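Local coordinates for probable GTP-binding protein EngB (Pyrococcus horikoshii, PDB 2CXX), which binds guanine nucleotide as a P-loop GTPase of the EngB family, and is probably needed for normal cell division and septation, at residues Ile126-Lys131 with Ile161-Lys166; Thr3-Gly8 with Lys81-Ala86. All blocks are in the same frame, centred on the assembly; numbering follows the deposited sequence.

Both contacts are parallel strand pairings in one mixed sheet and are largely buried, with centres about 17 Å apart. Contact 2 joins strands 3-8 and 85-91 in the middle of the sheet; contact 1 joins strand 125-130 to the outermost strand, 160-162. Strands 85-91 and 125-130 are themselves neighbours, and Ile126 of contact 1 meets Val85 and Ala86 of contact 2. Their polar ends differ. Contact 1 runs out at the guanine of GDP, where an asparagine side chain takes over from backbone bonding. Contact 2 is fastened at the more open start of its strands by an aspartate and a water, while Gly8 leads into the phosphate-binding loop.

Contact 1: Ile126-Lys131 with Ile161-Lys166; sequences IVAVNK and IPISAK. With GDP (guanosine-5'-diphosphate), chain D.
A parallel strand pairing at the margin of the sheet sets Ala128 beside Ile161 and Val129 beside Pro162, then opens into loops around the guanine base. Ile161 N donates to Val127 O (2.9 Å), and the pairing continues through Val129 N to Ile161 O and Ile163 N to Val129 O. Ile163 CD1 packs on Ala128 CB (3.8 Å), both against Leu17 of helix 14-22. The strand ends carry on into the G4 (NKxD) and G5 (SAK) motifs of a GTPase, and Asn130, the last residue of its strand, joins them. With CG trans to the backbone N (chi1 -164°), its OD1 receives Ala165 N in the carbonyl plane through a nearly straight bond (2.9 Å). The other end of that amide is also held, ND2 donating to Val12 O of the phosphate-binding loop while lying 3.1 Å from GDP N7. Guanine is sandwiched between two lysine chains: Lys131 CG sits over one face, 3.7 Å from GDP C6, and Lys166 CB over the other, 3.4 Å from the same atom. Lys131 NZ continues to a salt bridge with Asp91. At the base edge, Lys166 N donates to GDP O6 (3.2 Å), and Ser164 OG, also bonded to Asp133, lies close to that oxygen.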
loop_
_atom_site.group_PDB
_atom_site.type_symbol
_atom_site.label_atom_id
_atom_site.label_comp_id
_atom_site.label_asym_id
_atom_site.label_seq_id
_atom_site.Cartn_x
_atom_site.Cartn_y
_atom_site.Cartn_z
ATOM N N ILE A 126 4.695 3.418 -5.421
ATOM C CA ILE A 126 3.729 3.007 -6.448
ATOM C C ILE A 126 2.430 2.742 -5.695
ATOM O O ILE A 126 2.452 2.196 -4.604
ATOM C CB ILE A 126 4.200 1.693 -7.175
ATOM C CG1 ILE A 126 5.477 1.956 -7.938
ATOM C CG2 ILE A 126 3.072 1.120 -8.041
ATOM C CD1 ILE A 126 6.277 0.667 -8.223
ATOM N N VAL A 127 1.302 3.226 -6.203
ATOM C CA VAL A 127 0.034 2.939 -5.566
ATOM C C VAL A 127 -0.634 1.826 -6.340
ATOM O O VAL A 127 -0.993 2.026 -7.503
ATOM C CB VAL A 127 -0.905 4.187 -5.591
ATOM C CG1 VAL A 127 -2.297 3.834 -4.990
ATOM C CG2 VAL A 127 -0.231 5.336 -4.837
ATOM N N ALA A 128 -0.817 0.661 -5.710
ATOM C CA ALA A 128 -1.522 -0.462 -6.352
ATOM C C ALA A 128 -3.022 -0.206 -6.071
ATOM O O ALA A 128 -3.459 -0.293 -4.936
ATOM C CB ALA A 128 -1.099 -1.800 -5.712
ATOM N N VAL A 129 -3.797 0.124 -7.097
ATOM C CA VAL A 129 -5.215 0.407 -6.918
ATOM C C VAL A 129 -5.951 -0.931 -7.109
ATOM O O VAL A 129 -6.312 -1.338 -8.212
ATOM C CB VAL A 129 -5.661 1.491 -7.902
ATOM C CG1 VAL A 129 -7.150 1.800 -7.628
ATOM C CG2 VAL A 129 -4.767 2.788 -7.691
ATOM N N ASN A 130 -6.188 -1.593 -5.991
ATOM C CA ASN A 130 -6.723 -2.933 -6.001
ATOM C C ASN A 130 -8.235 -2.974 -6.040
ATOM O O ASN A 130 -8.912 -1.970 -5.800
ATOM C CB ASN A 130 -6.189 -3.698 -4.775
ATOM C CG ASN A 130 -6.364 -5.217 -4.902
ATOM O OD1 ASN A 130 -6.240 -5.753 -5.992
ATOM N ND2 ASN A 130 -6.605 -5.913 -3.792
ATOM N N LYS A 131 -8.720 -4.157 -6.368
ATOM C CA LYS A 131 -10.157 -4.481 -6.480
ATOM C C LYS A 131 -10.744 -3.829 -7.716
ATOM O O LYS A 131 -11.904 -3.406 -7.760
ATOM C CB LYS A 131 -10.931 -4.068 -5.235
ATOM C CG LYS A 131 -10.275 -4.662 -3.939
ATOM C CD LYS A 131 -11.241 -4.647 -2.757
ATOM C CE LYS A 131 -10.616 -5.185 -1.428
ATOM N NZ LYS A 131 -11.554 -4.868 -0.278
ATOM N N ILE A 161 -1.264 2.182 -10.397
ATOM C CA ILE A 161 -1.423 0.992 -11.225
ATOM C C ILE A 161 -2.649 0.196 -10.778
ATOM O O ILE A 161 -2.651 -0.434 -9.698
ATOM C CB ILE A 161 -0.195 0.031 -11.092
ATOM C CG1 ILE A 161 1.108 0.803 -11.321
ATOM C CG2 ILE A 161 -0.339 -1.139 -12.078
ATOM C CD1 ILE A 161 1.310 1.341 -12.690
ATOM N N PRO A 162 -3.725 0.246 -11.567
ATOM C CA PRO A 162 -4.887 -0.534 -11.137
ATOM C C PRO A 162 -4.681 -2.050 -11.371
ATOM O O PRO A 162 -4.147 -2.500 -12.395
ATOM C CB PRO A 162 -6.026 0.072 -11.953
ATOM C CG PRO A 162 -5.361 0.563 -13.189
ATOM C CD PRO A 162 -4.001 1.046 -12.781
ATOM N N ILE A 163 -5.093 -2.853 -10.386
ATOM C CA ILE A 163 -4.938 -4.317 -10.491
ATOM C C ILE A 163 -6.144 -5.010 -9.829
ATOM O O ILE A 163 -6.964 -4.366 -9.158
ATOM C CB ILE A 163 -3.690 -4.800 -9.668
ATOM C CG1 ILE A 163 -3.819 -4.224 -8.245
ATOM C CG2 ILE A 163 -2.366 -4.222 -10.222
ATOM C CD1 ILE A 163 -2.850 -4.778 -7.253
ATOM N N SER A 164 -6.256 -6.315 -10.064
ATOM C CA SER A 164 -7.180 -7.138 -9.275
ATOM C C SER A 164 -6.305 -8.272 -8.745
ATOM O O SER A 164 -5.953 -9.167 -9.490
ATOM C CB SER A 164 -8.330 -7.774 -10.056
ATOM O OG SER A 164 -9.020 -8.678 -9.186
ATOM N N ALA A 165 -5.939 -8.210 -7.459
ATOM C CA ALA A 165 -5.139 -9.243 -6.840
ATOM C C ALA A 165 -5.953 -10.544 -6.806
ATOM O O ALA A 165 -5.364 -11.659 -6.803
ATOM C CB ALA A 165 -4.761 -8.842 -5.387
ATOM N N LYS A 166 -7.273 -10.396 -6.773
ATOM C CA LYS A 166 -8.148 -11.557 -6.719
ATOM C C LYS A 166 -8.096 -12.362 -7.994
ATOM O O LYS A 166 -7.904 -13.557 -7.932
ATOM C CB LYS A 166 -9.605 -11.171 -6.475
ATOM C CG LYS A 166 -10.607 -12.345 -6.595
ATOM C CD LYS A 166 -11.930 -11.976 -5.968
ATOM C CE LYS A 166 -12.791 -13.239 -5.623
ATOM N NZ LYS A 166 -14.000 -12.858 -4.815
HETATM P PB GDP D . -5.264 -7.427 3.677
HETATM O O1B GDP D . -5.932 -7.284 5.003
HETATM O O2B GDP D . -5.106 -6.019 2.975
HETATM O O3B GDP D . -4.103 -8.393 3.569
HETATM O O3A GDP D . -6.369 -8.104 2.760
HETATM P PA GDP D . -6.660 -9.542 2.127
HETATM O O1A GDP D . -5.629 -9.865 1.119
HETATM O O2A GDP D . -6.741 -10.631 3.260
HETATM O "O5'" GDP D . -8.013 -9.326 1.294
HETATM C "C5'" GDP D . -9.046 -8.868 2.114
HETATM C "C4'" GDP D . -10.399 -9.126 1.438
HETATM O "O4'" GDP D . -10.425 -8.480 0.090
HETATM C "C3'" GDP D . -10.736 -10.543 1.121
HETATM O "O3'" GDP D . -12.013 -11.148 1.359
HETATM C "C2'" GDP D . -10.114 -10.783 -0.272
HETATM O "O2'" GDP D . -10.840 -11.876 -0.952
HETATM C "C1'" GDP D . -10.625 -9.508 -0.948
HETATM N N9 GDP D . -9.850 -9.088 -2.124
HETATM C C8 GDP D . -8.449 -8.958 -2.256
HETATM N N7 GDP D . -8.160 -8.542 -3.441
HETATM C C5 GDP D . -9.318 -8.374 -4.153
HETATM C C6 GDP D . -9.644 -7.944 -5.476
HETATM O O6 GDP D . -8.805 -7.636 -6.264
HETATM N N1 GDP D . -10.980 -7.884 -5.858
HETATM C C2 GDP D . -11.971 -8.240 -4.987
HETATM N N2 GDP D . -13.277 -8.171 -5.416
HETATM N N3 GDP D . -11.698 -8.644 -3.756
HETATM C C4 GDP D . -10.393 -8.723 -3.309
#

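Contact 2: Thr3-Gly8 with Lys81-Ala86; sequences TIIFAG and KNIDVA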
loop_
_atom_site.group_PDB
_atom_site.type_symbol
_atom_site.label_atom_id
_atom_site.label_comp_id
_atom_site.label_asym_id
_atom_site.label_seq_id
_atom_site.Cartn_x
_atom_site.Cartn_y
_atom_site.Cartn_z
ATOM N N THR A 3 15.054 -3.738 -1.629
ATOM C CA THR A 3 14.087 -3.917 -0.564
ATOM C C THR A 3 12.850 -3.134 -0.961
ATOM O O THR A 3 12.948 -1.986 -1.274
ATOM C CB THR A 3 14.608 -3.334 0.749
ATOM O OG1 THR A 3 15.613 -4.209 1.255
ATOM C CG2 THR A 3 13.477 -3.154 1.763
ATOM N N ILE A 4 11.686 -3.783 -0.890
ATOM C CA ILE A 4 10.421 -3.198 -1.286
ATOM C C ILE A 4 9.477 -3.277 -0.081
ATOM O O ILE A 4 9.282 -4.340 0.510
ATOM C CB ILE A 4 9.814 -4.020 -2.454
ATOM C CG1 ILE A 4 10.812 -4.062 -3.625
ATOM C CG2 ILE A 4 8.454 -3.457 -2.863
ATOM C CD1 ILE A 4 11.258 -5.483 -3.963
ATOM N N ILE A 5 8.925 -2.152 0.347
ATOM C CA ILE A 5 7.983 -2.235 1.465
ATOM C C ILE A 5 6.558 -2.204 0.879
ATOM O O ILE A 5 6.317 -1.659 -0.208
ATOM C CB ILE A 5 8.151 -1.071 2.493
ATOM C CG1 ILE A 5 7.786 0.293 1.887
ATOM C CG2 ILE A 5 9.577 -1.079 3.041
ATOM C CD1 ILE A 5 7.831 1.506 2.930
ATOM N N PHE A 6 5.671 -2.931 1.551
ATOM C CA PHE A 6 4.261 -2.972 1.222
ATOM C C PHE A 6 3.521 -2.436 2.436
ATOM O O PHE A 6 3.839 -2.736 3.581
ATOM C CB PHE A 6 3.743 -4.378 0.893
ATOM C CG PHE A 6 3.988 -4.796 -0.529
ATOM C CD1 PHE A 6 5.295 -5.112 -0.989
ATOM C CD2 PHE A 6 2.937 -4.854 -1.413
ATOM C CE1 PHE A 6 5.529 -5.476 -2.315
ATOM C CE2 PHE A 6 3.158 -5.211 -2.760
ATOM C CZ PHE A 6 4.437 -5.516 -3.204
ATOM N N ALA A 7 2.484 -1.668 2.171
ATOM C CA ALA A 7 1.719 -1.077 3.227
ATOM C C ALA A 7 0.308 -0.784 2.709
ATOM O O ALA A 7 0.073 -0.661 1.518
ATOM C CB ALA A 7 2.412 0.235 3.672
ATOM N N GLY A 8 -0.645 -0.715 3.613
ATOM C CA GLY A 8 -2.012 -0.391 3.173
ATOM C C GLY A 8 -3.011 -0.576 4.322
ATOM O O GLY A 8 -2.684 -1.141 5.352
ATOM N N LYS A 81 16.871 4.944 4.051
ATOM C CA LYS A 81 17.994 4.854 3.106
ATOM C C LYS A 81 18.192 3.470 2.515
ATOM O O LYS A 81 18.934 3.319 1.538
ATOM C CB LYS A 81 19.305 5.260 3.783
ATOM C CG LYS A 81 19.295 6.681 4.334
ATOM C CD LYS A 81 18.977 7.705 3.204
ATOM C CE LYS A 81 19.498 9.110 3.568
ATOM N NZ LYS A 81 20.998 9.059 3.819
ATOM N N ASN A 82 17.533 2.469 3.105
ATOM C CA ASN A 82 17.663 1.093 2.644
ATOM C C ASN A 82 16.379 0.536 2.093
ATOM O O ASN A 82 16.206 -0.686 2.003
ATOM C CB ASN A 82 18.198 0.197 3.782
ATOM C CG ASN A 82 19.657 0.503 4.098
ATOM O OD1 ASN A 82 20.457 0.723 3.193
ATOM N ND2 ASN A 82 19.992 0.567 5.385
ATOM N N ILE A 83 15.464 1.442 1.725
ATOM C CA ILE A 83 14.219 1.049 1.117
ATOM C C ILE A 83 14.237 1.561 -0.321
ATOM O O ILE A 83 14.276 2.777 -0.576
ATOM C CB ILE A 83 13.009 1.615 1.886
ATOM C CG1 ILE A 83 12.875 0.888 3.241
ATOM C CG2 ILE A 83 11.743 1.407 1.010
ATOM C CD1 ILE A 83 12.008 1.628 4.274
ATOM N N ASP A 84 14.215 0.654 -1.281
ATOM C CA ASP A 84 14.278 1.107 -2.670
ATOM C C ASP A 84 12.987 1.600 -3.303
ATOM O O ASP A 84 13.012 2.472 -4.193
ATOM C CB ASP A 84 14.830 -0.028 -3.526
ATOM C CG ASP A 84 16.219 -0.436 -3.097
ATOM O OD1 ASP A 84 16.333 -1.436 -2.360
ATOM O OD2 ASP A 84 17.203 0.297 -3.463
ATOM N N VAL A 85 11.882 0.982 -2.929
ATOM C CA VAL A 85 10.592 1.415 -3.442
ATOM C C VAL A 85 9.523 0.983 -2.471
ATOM O O VAL A 85 9.711 0.049 -1.733
ATOM C CB VAL A 85 10.344 0.818 -4.874
ATOM C CG1 VAL A 85 10.377 -0.656 -4.797
ATOM C CG2 VAL A 85 8.996 1.365 -5.470
ATOM N N ALA A 86 8.398 1.697 -2.434
ATOM C CA ALA A 86 7.283 1.381 -1.571
ATOM C C ALA A 86 6.057 1.129 -2.430
ATOM O O ALA A 86 5.828 1.783 -3.454
ATOM C CB ALA A 86 6.982 2.590 -0.542
HETATM O O HOH W 1 16.433 -2.983 3.940
#
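The carboxylate of Asp84 meets Thr3 at its edge: the Thr3 N-H uses the anti lone pair of Asp84 OD1 (2.7 Å). Another flat group is the Thr3 carbonyl, where Thr3 O accepts Asp84 N in the carbonyl plane (2.9 Å). Because Asp84 CG stands beside its backbone N (chi1 -60°), carboxylate and amide both turn to Thr3, which is held by two bonds, one to its N and one to its O. Further along, Ile5 N donates to Val85 O (3.1 Å), the regular parallel pairing of strands 3-8 and 85-91 at the centre of this P-loop GTPase sheet. Ile4 and Val85 share one face, lying side by side with their CG1 atoms 3.6 Å apart. On the other, Ile5 CG1 presses tightly on Ala86 CB (3.4 Å), and the Ile5 and Ile83 side chains cross at about a right angle, with Ile5 CG2 3.8 Å from Ile83 CD1. An alanine in place of Asp84 would probably leave the Thr3 N-H without its acceptor and the start of strand 3-8 freer to shift. A water links Thr3 OG1 to Asn82 O, donating to the latter. Polar bonds thus secure the partly exposed entry of the pair, and the aliphatic side chains hold the buried strands that run toward Gly8 and the phosphate-binding loop.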